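Local structure of maleylpyruvate isomerase (2V6K) at residues A[130-135]-A[177-182]; A[103-108]-A[170-175]; A[141-146]-A[155-160]. The protein catalyses the glutathione-dependent isomerisation of maleylpyruvate to fumarylpyruvate, a step in the bacterial breakdown of naphthalene. One frame throughout, in Å; residues are numbered along the deposited sequence.

In the fold
All three contacts lie in the helical C-terminal part of the glutathione S-transferase fold, and interaction 3 is nested in the chain loops closed by the other two. Interactions 1 and 2 share helix 164-178; they touch each other, and both reach the same bound glutathione conjugate. Interaction 1, partly buried and about 16 Å from the chain centre, joins a sulfur-aromatic contact to an aliphatic one. Interaction 2, wholly buried and about 7 Å from that centre, sets a methyl group on an amide beside the ligand. Interaction 3, buried but as peripheral as interaction 1, uses helix 125-149 again, and its chemistry is one hydroxyl-hydroxyl bond.

Interaction 1: A[130-135]-A[177-182]. With TGG (gamma-glutamyl-S-(1,2-dicarboxyethyl)cysteinylglycine), chain C.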
loop_
_atom_site.group_PDB
_atom_site.type_symbol
_atom_site.label_atom_id
_atom_site.label_comp_id
_atom_site.label_asym_id
_atom_site.label_seq_id
_atom_site.Cartn_x
_atom_site.Cartn_y
_atom_site.Cartn_z
ATOM N N ALA A 130 -10.532 -7.463 -18.135
ATOM C CA ALA A 130 -10.402 -8.759 -17.465
ATOM C C ALA A 130 -9.312 -8.720 -16.395
ATOM O O ALA A 130 -9.474 -9.285 -15.313
ATOM C CB ALA A 130 -10.130 -9.865 -18.478
ATOM N N TRP A 131 -8.208 -8.042 -16.700
ATOM C CA TRP A 131 -7.134 -7.819 -15.734
ATOM C C TRP A 131 -7.670 -7.070 -14.523
ATOM O O TRP A 131 -7.546 -7.537 -13.388
ATOM C CB TRP A 131 -6.019 -7.026 -16.412
ATOM C CG TRP A 131 -4.944 -6.420 -15.527
ATOM C CD1 TRP A 131 -4.987 -5.213 -14.888
ATOM C CD2 TRP A 131 -3.647 -6.968 -15.260
ATOM N NE1 TRP A 131 -3.804 -4.989 -14.215
ATOM C CE2 TRP A 131 -2.957 -6.040 -14.445
ATOM C CE3 TRP A 131 -2.995 -8.149 -15.639
ATOM C CZ2 TRP A 131 -1.655 -6.265 -13.995
ATOM C CZ3 TRP A 131 -1.703 -8.369 -15.199
ATOM C CH2 TRP A 131 -1.047 -7.433 -14.386
ATOM N N CYS A 132 -8.289 -5.922 -14.768
ATOM C CA CYS A 132 -8.750 -5.088 -13.666
ATOM C C CYS A 132 -9.751 -5.813 -12.785
ATOM O O CYS A 132 -9.671 -5.733 -11.556
ATOM C CB CYS A 132 -9.340 -3.779 -14.179
ATOM S SG CYS A 132 -8.096 -2.696 -14.921
ATOM N N GLY A 133 -10.678 -6.531 -13.412
ATOM C CA GLY A 133 -11.677 -7.303 -12.683
ATOM C C GLY A 133 -11.072 -8.421 -11.856
ATOM O O GLY A 133 -11.580 -8.745 -10.789
ATOM N N THR A 134 -9.986 -9.015 -12.335
ATOM C CA THR A 134 -9.309 -10.066 -11.577
ATOM C C THR A 134 -8.872 -9.544 -10.206
ATOM O O THR A 134 -9.174 -10.151 -9.170
ATOM C CB THR A 134 -8.108 -10.636 -12.358
ATOM O OG1 THR A 134 -8.586 -11.212 -13.581
ATOM C CG2 THR A 134 -7.379 -11.709 -11.558
ATOM N N TRP A 135 -8.179 -8.410 -10.198
ATOM C CA TRP A 135 -7.637 -7.893 -8.941
ATOM C C TRP A 135 -8.699 -7.254 -8.063
ATOM O O TRP A 135 -8.643 -7.394 -6.838
ATOM C CB TRP A 135 -6.422 -6.985 -9.189
ATOM C CG TRP A 135 -5.552 -7.595 -10.244
ATOM C CD1 TRP A 135 -5.269 -7.073 -11.471
ATOM C CD2 TRP A 135 -4.938 -8.895 -10.206
ATOM N NE1 TRP A 135 -4.492 -7.953 -12.189
ATOM C CE2 TRP A 135 -4.274 -9.076 -11.436
ATOM C CE3 TRP A 135 -4.870 -9.914 -9.244
ATOM C CZ2 TRP A 135 -3.564 -10.243 -11.741
ATOM C CZ3 TRP A 135 -4.163 -11.081 -9.548
ATOM C CH2 TRP A 135 -3.516 -11.229 -10.788
ATOM N N ARG A 177 -16.794 -0.017 -11.192
ATOM C CA ARG A 177 -17.871 0.311 -12.121
ATOM C C ARG A 177 -17.308 0.697 -13.497
ATOM O O ARG A 177 -17.836 0.269 -14.525
ATOM C CB ARG A 177 -18.813 1.369 -11.519
ATOM C CG ARG A 177 -19.499 0.873 -10.232
ATOM C CD ARG A 177 -20.628 1.774 -9.722
ATOM N NE ARG A 177 -21.483 1.051 -8.775
ATOM C CZ ARG A 177 -21.699 1.390 -7.503
ATOM N NH1 ARG A 177 -21.152 2.478 -6.977
ATOM N NH2 ARG A 177 -22.492 0.636 -6.753
ATOM N N ARG A 178 -16.217 1.466 -13.508
ATOM C CA ARG A 178 -15.540 1.864 -14.742
ATOM C C ARG A 178 -15.099 0.645 -15.562
ATOM O O ARG A 178 -15.226 0.623 -16.792
ATOM C CB ARG A 178 -14.332 2.746 -14.402
ATOM C CG ARG A 178 -13.458 3.131 -15.579
ATOM C CD ARG A 178 -12.137 3.716 -15.110
ATOM N NE ARG A 178 -11.292 4.097 -16.237
ATOM C CZ ARG A 178 -10.041 4.541 -16.134
ATOM N NH1 ARG A 178 -9.460 4.667 -14.947
ATOM N NH2 ARG A 178 -9.368 4.859 -17.228
ATOM N N PHE A 179 -14.576 -0.366 -14.876
ATOM C CA PHE A 179 -14.076 -1.565 -15.550
ATOM C C PHE A 179 -15.111 -2.678 -15.695
ATOM O O PHE A 179 -14.761 -3.816 -16.023
ATOM C CB PHE A 179 -12.780 -2.054 -14.893
ATOM C CG PHE A 179 -11.626 -1.123 -15.102
ATOM C CD1 PHE A 179 -11.114 -0.917 -16.385
ATOM C CD2 PHE A 179 -11.051 -0.441 -14.032
ATOM C CE1 PHE A 179 -10.049 -0.049 -16.603
ATOM C CE2 PHE A 179 -9.973 0.429 -14.241
ATOM C CZ PHE A 179 -9.478 0.625 -15.531
ATOM N N GLN A 180 -16.376 -2.329 -15.444
ATOM C CA GLN A 180 -17.524 -3.222 -15.634
ATOM C C GLN A 180 -17.404 -4.520 -14.838
ATOM O O GLN A 180 -17.735 -5.609 -15.309
ATOM C CB GLN A 180 -17.777 -3.484 -17.123
ATOM C CG GLN A 180 -18.243 -2.248 -17.885
ATOM C CD GLN A 180 -18.407 -2.498 -19.369
ATOM O OE1 GLN A 180 -17.478 -2.939 -20.045
ATOM N NE2 GLN A 180 -19.593 -2.205 -19.887
ATOM N N VAL A 181 -16.943 -4.384 -13.600
ATOM C CA VAL A 181 -16.851 -5.514 -12.688
ATOM C C VAL A 181 -18.231 -5.784 -12.102
ATOM O O VAL A 181 -18.907 -4.859 -11.648
ATOM C CB VAL A 181 -15.860 -5.212 -11.544
ATOM C CG1 VAL A 181 -15.736 -6.401 -10.594
ATOM C CG2 VAL A 181 -14.501 -4.827 -12.111
ATOM N N ASP A 182 -18.642 -7.049 -12.117
ATOM C CA ASP A 182 -19.887 -7.461 -11.481
ATOM C C ASP A 182 -19.762 -7.302 -9.970
ATOM O O ASP A 182 -18.943 -7.965 -9.329
ATOM C CB ASP A 182 -20.210 -8.913 -11.840
ATOM C CG ASP A 182 -21.550 -9.374 -11.289
ATOM O OD1 ASP A 182 -22.343 -8.526 -10.820
ATOM O OD2 ASP A 182 -21.811 -10.595 -11.339
HETATM O OC1 TGG C . -1.558 6.413 -2.890
HETATM C CO1 TGG C . -0.624 7.015 -3.456
HETATM O OT1 TGG C . -0.480 8.254 -3.432
HETATM C CA1 TGG C . 0.390 6.183 -4.190
HETATM N NN1 TGG C . 0.627 4.932 -3.479
HETATM C CB1 TGG C . -0.103 5.839 -5.591
HETATM C CG1 TGG C . -0.256 7.086 -6.446
HETATM C CD1 TGG C . -0.459 6.819 -7.931
HETATM O OE1 TGG C . -0.740 5.483 -8.273
HETATM N NN2 TGG C . -1.438 7.714 -8.466
HETATM C CA2 TGG C . -2.103 7.489 -9.720
HETATM C CO2 TGG C . -1.111 8.022 -10.745
HETATM O OC2 TGG C . -0.927 9.416 -10.696
HETATM N NN3 TGG C . -1.257 7.493 -12.067
HETATM C CA3 TGG C . -0.525 8.090 -13.165
HETATM C CO3 TGG C . 0.104 7.010 -13.998
HETATM O OC3 TGG C . -0.060 5.817 -13.675
HETATM O OT3 TGG C . 0.761 7.382 -14.998
HETATM C CB2 TGG C . -3.419 8.222 -9.544
HETATM S SG2 TGG C . -4.387 8.429 -10.987
HETATM C CD2 TGG C . -5.018 6.879 -11.532
HETATM C CE2 TGG C . -6.107 6.411 -10.595
HETATM O OE2 TGG C . -7.305 6.430 -10.959
HETATM O OF2 TGG C . -5.783 6.011 -9.453
HETATM C CF2 TGG C . -5.522 7.150 -12.949
HETATM C CH2 TGG C . -5.943 5.914 -13.704
HETATM O OI2 TGG C . -5.598 4.795 -13.285
HETATM O OJ2 TGG C . -6.643 6.072 -14.732
#
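Helix 125-149 meets the end of helix 164-178 with Gly133 and Val181 closest in backbone, their CA atoms 5.5 Å apart, while CA of Cys132 and CA of Phe179 stand 6.7 Å from each other. The Cys132 side chain lies over one face of the Phe179 ring. SG sits almost on the ring axis, 3.5 Å from the Phe179 centroid and 5° off the normal, a sulfur-aromatic contact. Behind it, Cys132 CB makes a CH-pi contact nearer the attached end of the ring, 3.6 Å from Phe179 CG. With SG anti to its carbonyl carbon, the CB-SG bond runs from above Phe179 CG to above the ring centre. In the conformer described, one of two deposited, Arg178 CD lies over the opposite face, toward the rim. Where the helix has no side chain, Val181 CG2 comes within 3.8 Å of Gly133 CA.

Arg178 leaves with CG anti to its backbone N (chi1 175°) and stays extended to NE. In the same conformer Arg178 NH1 donates a nearly straight bond of 3.2 Å to OJ2 of the glutathione conjugate. Leu114 of helix 111-121 packs on both Cys132 and Phe179, and Trp131 meets Tyr116 of the second subunit edge-to-face. Gln180, with positive phi, is the C-prime residue of a Schellman motif, marked by the bonds Val181 N to Ala176 O and Gln180 N to Arg177 O. At this helix end the last helical residue, Arg178, reaches the ligand pocket of the Zeta-class transferase, while Phe179, the first to leave the helix, packs against helix 125-149.

Interaction 2: A[103-108]-A[170-175]; sequences CDIHPI and VPQVES. With TGG (gamma-glutamyl-S-(1,2-dicarboxyethyl)cysteinylglycine), chain F; TGG (gamma-glutamyl-S-(1,2-dicarboxyethyl)cysteinylglycine), chain C.
The CG2 methyl of Ile105 stands over the flat amide of Gln172. Ile105 CG2 lies 3.4 Å from Gln172 CD, and both OE1 and NE2 are almost as close, so the methyl meets the face of the group instead of one end. Two torsions bring this about: Ile105 CG2 is anti to its backbone N, and the Gln172 chain is bent at chi2 (59°), which lays the amide across the isoleucine. The amide's oxygen end turns toward His106, where Gln172 OE1 is 3.6 Å from His106 CB. OE1 also nears His106 N, but the angle is too poor for a hydrogen bond.

From here the two neighbours of Ile105 diverge to different ligands. The His106 ring presents its edge to the conjugate in chain C: NE2 donates to the carboxylate oxygen OF2 over 2.7 Å, and CE1 approaches OE1 of the same ligand in the ring plane. Asp104 faces the other conjugate, chain F, bound mainly by the second subunit; its amine NN1 donates to Asp104 OD1 at 2.9 Å and more weakly to OD2. Gln51 and Gln66 of the second subunit also bond OD2, holding the carboxylate across the dimer interface.

Helix 125-149 closes over the pair, Ile136 touching both residues and Phe140 touching Gln172; helix 12-24 meets His106 through Thr13 and Arg16, and Val173 of helix 164-178 packs against helix 187-196.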
loop_
_atom_site.group_PDB
_atom_site.type_symbol
_atom_site.label_atom_id
_atom_site.label_comp_id
_atom_site.label_asym_id
_atom_site.label_seq_id
_atom_site.Cartn_x
_atom_site.Cartn_y
_atom_site.Cartn_z
ATOM N N CYS A 103 -2.882 -1.306 -1.276
ATOM C CA CYS A 103 -1.749 -2.118 -1.721
ATOM C C CYS A 103 -2.139 -3.115 -2.787
ATOM O O CYS A 103 -1.431 -3.269 -3.777
ATOM C CB CYS A 103 -1.143 -2.902 -0.552
ATOM S SG CYS A 103 -0.507 -1.916 0.816
ATOM N N ASP A 104 -3.254 -3.804 -2.578
ATOM C CA ASP A 104 -3.491 -5.043 -3.320
ATOM C C ASP A 104 -4.537 -4.952 -4.423
ATOM O O ASP A 104 -4.789 -5.946 -5.108
ATOM C CB ASP A 104 -3.822 -6.186 -2.359
ATOM C CG ASP A 104 -2.758 -6.388 -1.297
ATOM O OD1 ASP A 104 -1.583 -6.012 -1.511
ATOM O OD2 ASP A 104 -3.131 -6.917 -0.233
ATOM N N ILE A 105 -5.153 -3.785 -4.586
ATOM C CA ILE A 105 -6.057 -3.562 -5.713
ATOM C C ILE A 105 -5.626 -2.359 -6.536
ATOM O O ILE A 105 -5.218 -2.502 -7.697
ATOM C CB ILE A 105 -7.537 -3.383 -5.298
ATOM C CG1 ILE A 105 -8.014 -4.518 -4.383
ATOM C CG2 ILE A 105 -8.400 -3.330 -6.552
ATOM C CD1 ILE A 105 -9.417 -4.291 -3.835
ATOM N N HIS A 106 -5.706 -1.171 -5.938
ATOM C CA HIS A 106 -5.499 0.054 -6.697
ATOM C C HIS A 106 -4.215 0.083 -7.549
ATOM O O HIS A 106 -4.267 0.442 -8.730
ATOM C CB HIS A 106 -5.554 1.306 -5.810
ATOM C CG HIS A 106 -5.017 2.495 -6.519
ATOM N ND1 HIS A 106 -3.679 2.830 -6.490
ATOM C CD2 HIS A 106 -5.603 3.330 -7.410
ATOM C CE1 HIS A 106 -3.474 3.850 -7.304
ATOM N NE2 HIS A 106 -4.624 4.171 -7.872
ATOM N N PRO A 107 -3.052 -0.238 -6.957
ATOM C CA PRO A 107 -1.823 -0.072 -7.741
ATOM C C PRO A 107 -1.747 -0.964 -8.965
ATOM O O PRO A 107 -1.073 -0.612 -9.939
ATOM C CB PRO A 107 -0.713 -0.434 -6.743
ATOM C CG PRO A 107 -1.346 -0.161 -5.392
ATOM C CD PRO A 107 -2.758 -0.631 -5.564
ATOM N N ILE A 108 -2.428 -2.101 -8.922
ATOM C CA ILE A 108 -2.332 -3.089 -9.996
ATOM C C ILE A 108 -3.063 -2.618 -11.247
ATOM O O ILE A 108 -2.731 -3.041 -12.365
ATOM C CB ILE A 108 -2.941 -4.453 -9.571
ATOM C CG1 ILE A 108 -2.617 -4.822 -8.116
ATOM C CG2 ILE A 108 -2.480 -5.552 -10.516
ATOM C CD1 ILE A 108 -1.149 -4.948 -7.825
ATOM N N VAL A 170 -14.555 3.601 -1.322
ATOM C CA VAL A 170 -15.463 4.285 -2.239
ATOM C C VAL A 170 -14.842 4.531 -3.633
ATOM O O VAL A 170 -15.452 4.187 -4.638
ATOM C CB VAL A 170 -16.087 5.543 -1.584
ATOM C CG1 VAL A 170 -16.745 6.441 -2.608
ATOM C CG2 VAL A 170 -17.105 5.105 -0.533
ATOM N N PRO A 171 -13.627 5.104 -3.700
ATOM C CA PRO A 171 -13.007 5.248 -5.020
ATOM C C PRO A 171 -12.753 3.916 -5.719
ATOM O O PRO A 171 -12.832 3.836 -6.943
ATOM C CB PRO A 171 -11.686 5.956 -4.715
ATOM C CG PRO A 171 -11.939 6.663 -3.421
ATOM C CD PRO A 171 -12.784 5.689 -2.648
ATOM N N GLN A 172 -12.480 2.866 -4.950
ATOM C CA GLN A 172 -12.245 1.554 -5.545
ATOM C C GLN A 172 -13.516 0.973 -6.169
ATOM O O GLN A 172 -13.452 0.301 -7.211
ATOM C CB GLN A 172 -11.637 0.594 -4.524
ATOM C CG GLN A 172 -11.114 -0.689 -5.150
ATOM C CD GLN A 172 -10.056 -0.421 -6.194
ATOM O OE1 GLN A 172 -8.925 -0.055 -5.869
ATOM N NE2 GLN A 172 -10.420 -0.599 -7.468
ATOM N N VAL A 173 -14.667 1.234 -5.547
ATOM C CA VAL A 173 -15.943 0.800 -6.106
ATOM C C VAL A 173 -16.221 1.568 -7.402
ATOM O O VAL A 173 -16.718 0.996 -8.370
ATOM C CB VAL A 173 -17.094 0.972 -5.096
ATOM C CG1 VAL A 173 -18.420 0.592 -5.730
ATOM C CG2 VAL A 173 -16.850 0.115 -3.870
ATOM N N GLU A 174 -15.878 2.853 -7.424
ATOM C CA GLU A 174 -16.042 3.656 -8.626
ATOM C C GLU A 174 -15.201 3.088 -9.779
ATOM O O GLU A 174 -15.682 2.990 -10.915
ATOM C CB GLU A 174 -15.718 5.129 -8.334
ATOM C CG GLU A 174 -15.638 6.042 -9.558
ATOM C CD GLU A 174 -16.961 6.218 -10.284
ATOM O OE1 GLU A 174 -18.031 6.020 -9.669
ATOM O OE2 GLU A 174 -16.923 6.571 -11.481
ATOM N N SER A 175 -13.964 2.690 -9.483
ATOM C CA SER A 175 -13.104 2.067 -10.489
ATOM C C SER A 175 -13.693 0.740 -10.971
ATOM O O SER A 175 -13.687 0.447 -12.172
ATOM C CB SER A 175 -11.688 1.862 -9.941
ATOM O OG SER A 175 -10.849 1.264 -10.923
HETATM O OC1 TGG F . 1.574 -6.480 2.760
HETATM C CO1 TGG F . 0.647 -7.314 2.754
HETATM O OT1 TGG F . 0.475 -8.152 3.665
HETATM C CA1 TGG F . -0.309 -7.306 1.595
HETATM N NN1 TGG F . -0.547 -5.928 1.187
HETATM C CB1 TGG F . 0.273 -8.074 0.407
HETATM C CG1 TGG F . 0.432 -9.552 0.738
HETATM C CD1 TGG F . 0.733 -10.430 -0.466
HETATM O OE1 TGG F . 1.062 -9.734 -1.644
HETATM N NN2 TGG F . 1.722 -11.407 -0.127
HETATM C CA2 TGG F . 2.470 -12.157 -1.105
HETATM C CO2 TGG F . 1.514 -13.278 -1.484
HETATM O OC2 TGG F . 1.305 -14.226 -0.459
HETATM N NN3 TGG F . 1.743 -13.859 -2.774
HETATM C CA3 TGG F . 1.105 -15.102 -3.141
HETATM C CO3 TGG F . 0.544 -14.975 -4.528
HETATM O OC3 TGG F . 0.726 -13.917 -5.171
HETATM O OT3 TGG F . -0.091 -15.961 -4.966
HETATM C CB2 TGG F . 3.748 -12.518 -0.373
HETATM S SG2 TGG F . 4.819 -13.663 -1.149
HETATM C CD2 TGG F . 5.515 -12.970 -2.611
HETATM C CE2 TGG F . 6.560 -11.939 -2.263
HETATM O OE2 TGG F . 7.774 -12.182 -2.445
HETATM O OF2 TGG F . 6.198 -10.840 -1.783
HETATM C CF2 TGG F . 6.094 -14.171 -3.356
HETATM C CH2 TGG F . 6.596 -13.854 -4.743
HETATM O OI2 TGG F . 6.247 -12.793 -5.298
HETATM O OJ2 TGG F . 7.357 -14.687 -5.288
HETATM O OC1 TGG C . -1.558 6.413 -2.890
HETATM C CO1 TGG C . -0.624 7.015 -3.456
HETATM O OT1 TGG C . -0.480 8.254 -3.432
HETATM C CA1 TGG C . 0.390 6.183 -4.190
HETATM N NN1 TGG C . 0.627 4.932 -3.479
HETATM C CB1 TGG C . -0.103 5.839 -5.591
HETATM C CG1 TGG C . -0.256 7.086 -6.446
HETATM C CD1 TGG C . -0.459 6.819 -7.931
HETATM O OE1 TGG C . -0.740 5.483 -8.273
HETATM N NN2 TGG C . -1.438 7.714 -8.466
HETATM C CA2 TGG C . -2.103 7.489 -9.720
HETATM C CO2 TGG C . -1.111 8.022 -10.745
HETATM O OC2 TGG C . -0.927 9.416 -10.696
HETATM N NN3 TGG C . -1.257 7.493 -12.067
HETATM C CA3 TGG C . -0.525 8.090 -13.165
HETATM C CO3 TGG C . 0.104 7.010 -13.998
HETATM O OC3 TGG C . -0.060 5.817 -13.675
HETATM O OT3 TGG C . 0.761 7.382 -14.998
HETATM C CB2 TGG C . -3.419 8.222 -9.544
HETATM S SG2 TGG C . -4.387 8.429 -10.987
HETATM C CD2 TGG C . -5.018 6.879 -11.532
HETATM C CE2 TGG C . -6.107 6.411 -10.595
HETATM O OE2 TGG C . -7.305 6.430 -10.959
HETATM O OF2 TGG C . -5.783 6.011 -9.453
HETATM C CF2 TGG C . -5.522 7.150 -12.949
HETATM C CH2 TGG C . -5.943 5.914 -13.704
HETATM O OI2 TGG C . -5.598 4.795 -13.285
HETATM O OJ2 TGG C . -6.643 6.072 -14.732
#

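Interaction 3: A[141-146]-A[155-160]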
loop_
_atom_site.group_PDB
_atom_site.type_symbol
_atom_site.label_atom_id
_atom_site.label_comp_id
_atom_site.label_asym_id
_atom_site.label_seq_id
_atom_site.Cartn_x
_atom_site.Cartn_y
_atom_site.Cartn_z
ATOM N N ASP A 141 -13.451 -9.830 -2.651
ATOM C CA ASP A 141 -13.777 -11.090 -1.964
ATOM C C ASP A 141 -13.321 -11.015 -0.504
ATOM O O ASP A 141 -14.080 -11.352 0.409
ATOM C CB ASP A 141 -13.114 -12.303 -2.629
ATOM C CG ASP A 141 -13.767 -12.711 -3.936
ATOM O OD1 ASP A 141 -14.898 -12.281 -4.238
ATOM O OD2 ASP A 141 -13.122 -13.488 -4.678
ATOM N N ALA A 142 -12.083 -10.573 -0.295
ATOM C CA ALA A 142 -11.510 -10.505 1.045
ATOM C C ALA A 142 -12.153 -9.409 1.885
ATOM O O ALA A 142 -12.492 -9.638 3.044
ATOM C CB ALA A 142 -10.004 -10.311 0.974
ATOM N N TYR A 143 -12.309 -8.220 1.300
ATOM C CA TYR A 143 -12.889 -7.076 2.001
ATOM C C TYR A 143 -14.313 -7.414 2.451
ATOM O O TYR A 143 -14.676 -7.199 3.618
ATOM C CB TYR A 143 -12.874 -5.858 1.071
ATOM C CG TYR A 143 -12.985 -4.508 1.734
ATOM C CD1 TYR A 143 -11.903 -3.641 1.759
ATOM C CD2 TYR A 143 -14.183 -4.080 2.305
ATOM C CE1 TYR A 143 -12.001 -2.388 2.338
ATOM C CE2 TYR A 143 -14.288 -2.825 2.901
ATOM C CZ TYR A 143 -13.185 -1.988 2.913
ATOM O OH TYR A 143 -13.261 -0.743 3.491
ATOM N N GLU A 144 -15.109 -7.954 1.530
ATOM C CA GLU A 144 -16.481 -8.379 1.817
ATOM C C GLU A 144 -16.537 -9.405 2.946
ATOM O O GLU A 144 -17.391 -9.311 3.837
ATOM C CB GLU A 144 -17.115 -8.957 0.549
ATOM C CG GLU A 144 -18.565 -9.393 0.695
ATOM C CD GLU A 144 -19.563 -8.250 0.605
ATOM O OE1 GLU A 144 -19.171 -7.092 0.332
ATOM O OE2 GLU A 144 -20.763 -8.531 0.800
ATOM N N ALA A 145 -15.637 -10.387 2.908
ATOM C CA ALA A 145 -15.585 -11.411 3.951
ATOM C C ALA A 145 -15.285 -10.787 5.312
ATOM O O ALA A 145 -15.874 -11.183 6.326
ATOM C CB ALA A 145 -14.552 -12.468 3.609
ATOM N N LEU A 146 -14.382 -9.809 5.338
ATOM C CA LEU A 146 -14.052 -9.123 6.590
ATOM C C LEU A 146 -15.202 -8.284 7.126
ATOM O O LEU A 146 -15.419 -8.240 8.341
ATOM C CB LEU A 146 -12.777 -8.288 6.439
ATOM C CG LEU A 146 -11.507 -9.125 6.263
ATOM C CD1 LEU A 146 -10.350 -8.247 5.816
ATOM C CD2 LEU A 146 -11.148 -9.873 7.540
ATOM N N ARG A 155 -23.209 1.088 9.465
ATOM C CA ARG A 155 -23.434 1.437 8.056
ATOM C C ARG A 155 -22.166 1.471 7.211
ATOM O O ARG A 155 -22.229 1.415 5.979
ATOM C CB ARG A 155 -24.115 2.805 7.957
ATOM C CG ARG A 155 -25.516 2.847 8.546
ATOM C CD ARG A 155 -25.985 4.281 8.768
ATOM N NE ARG A 155 -25.238 4.944 9.837
ATOM C CZ ARG A 155 -25.347 6.231 10.154
ATOM N NH1 ARG A 155 -26.179 7.022 9.489
ATOM N NH2 ARG A 155 -24.617 6.729 11.144
ATOM N N TYR A 156 -21.015 1.580 7.864
ATOM C CA TYR A 156 -19.762 1.820 7.155
ATOM C C TYR A 156 -18.824 0.624 7.264
ATOM O O TYR A 156 -19.224 -0.428 7.763
ATOM C CB TYR A 156 -19.126 3.125 7.654
ATOM C CG TYR A 156 -20.107 4.273 7.605
ATOM C CD1 TYR A 156 -20.474 4.857 6.390
ATOM C CD2 TYR A 156 -20.708 4.743 8.767
ATOM C CE1 TYR A 156 -21.396 5.900 6.344
ATOM C CE2 TYR A 156 -21.634 5.785 8.734
ATOM C CZ TYR A 156 -21.974 6.356 7.522
ATOM O OH TYR A 156 -22.889 7.381 7.498
ATOM N N SER A 157 -17.590 0.766 6.790
ATOM C CA SER A 157 -16.658 -0.367 6.799
ATOM C C SER A 157 -16.340 -0.850 8.207
ATOM O O SER A 157 -16.105 -2.036 8.421
ATOM C CB SER A 157 -15.350 -0.013 6.093
ATOM O OG SER A 157 -15.548 0.223 4.708
ATOM N N PHE A 158 -16.314 0.082 9.150
ATOM C CA PHE A 158 -15.988 -0.210 10.536
ATOM C C PHE A 158 -16.832 0.686 11.430
ATOM O O PHE A 158 -16.875 1.903 11.240
ATOM C CB PHE A 158 -14.498 0.044 10.797
ATOM C CG PHE A 158 -14.062 -0.317 12.190
ATOM C CD1 PHE A 158 -13.604 -1.598 12.472
ATOM C CD2 PHE A 158 -14.120 0.618 13.214
ATOM C CE1 PHE A 158 -13.207 -1.945 13.763
ATOM C CE2 PHE A 158 -13.735 0.282 14.507
ATOM C CZ PHE A 158 -13.276 -1.003 14.781
ATOM N N GLY A 159 -17.501 0.081 12.405
ATOM C CA GLY A 159 -18.366 0.837 13.304
ATOM C C GLY A 159 -19.471 1.570 12.566
ATOM O O GLY A 159 -19.907 1.139 11.497
ATOM N N ASP A 160 -19.917 2.693 13.127
ATOM C CA ASP A 160 -21.036 3.432 12.540
ATOM C C ASP A 160 -20.690 4.885 12.223
ATOM O O ASP A 160 -21.572 5.747 12.122
ATOM C CB ASP A 160 -22.288 3.334 13.419
ATOM C CG ASP A 160 -23.565 3.645 12.652
ATOM O OD1 ASP A 160 -23.695 3.214 11.483
ATOM O OD2 ASP A 160 -24.443 4.322 13.225
#
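Tyr143 and Ser157 meet through their hydroxyls, Tyr143 OH donating to Ser157 OG over 2.8 Å. The serine oxygen lies at the edge of the phenol, in the plane of the ring, and Ser157 CB follows 3.4 Å from Tyr143 OH. Nothing else of the two segments touches, and the nearest CA atoms, those of Tyr143 and Ser157, remain 9.1 Å apart; the length of the tyrosine spans the gap. Its CG is anti to the backbone N (chi1 -160°), which swings the ring off helix 125-149 toward the loop.

Ser157 OG is also bonded to Asp166 OD1 of helix 164-178, so the serine hydroxyl joins phenol to carboxylate. Around this polar line the packing is apolar: Tyr143 rests on Ala165, Leu169, Ile189 and Leu97, and Ser157 on Ala165 and Val192.

Further out, the loop is pinned to itself. Arg155 NE meets the syn side of Asp160 OD1 in a salt bridge of 2.8 Å, well out of the carboxylate plane (29°), and Arg155 N meets the anti side of OD1 at 3.0 Å, nearer the plane. The chain between the two residues is thereby closed into a loop that carries Ser157.

Asp166, near the start of helix 164-178, is probably the aspartate of the N-capping box known at this point of the glutathione S-transferase fold; Ser157 ties the preceding loop to it and Tyr143 adds helix 125-149.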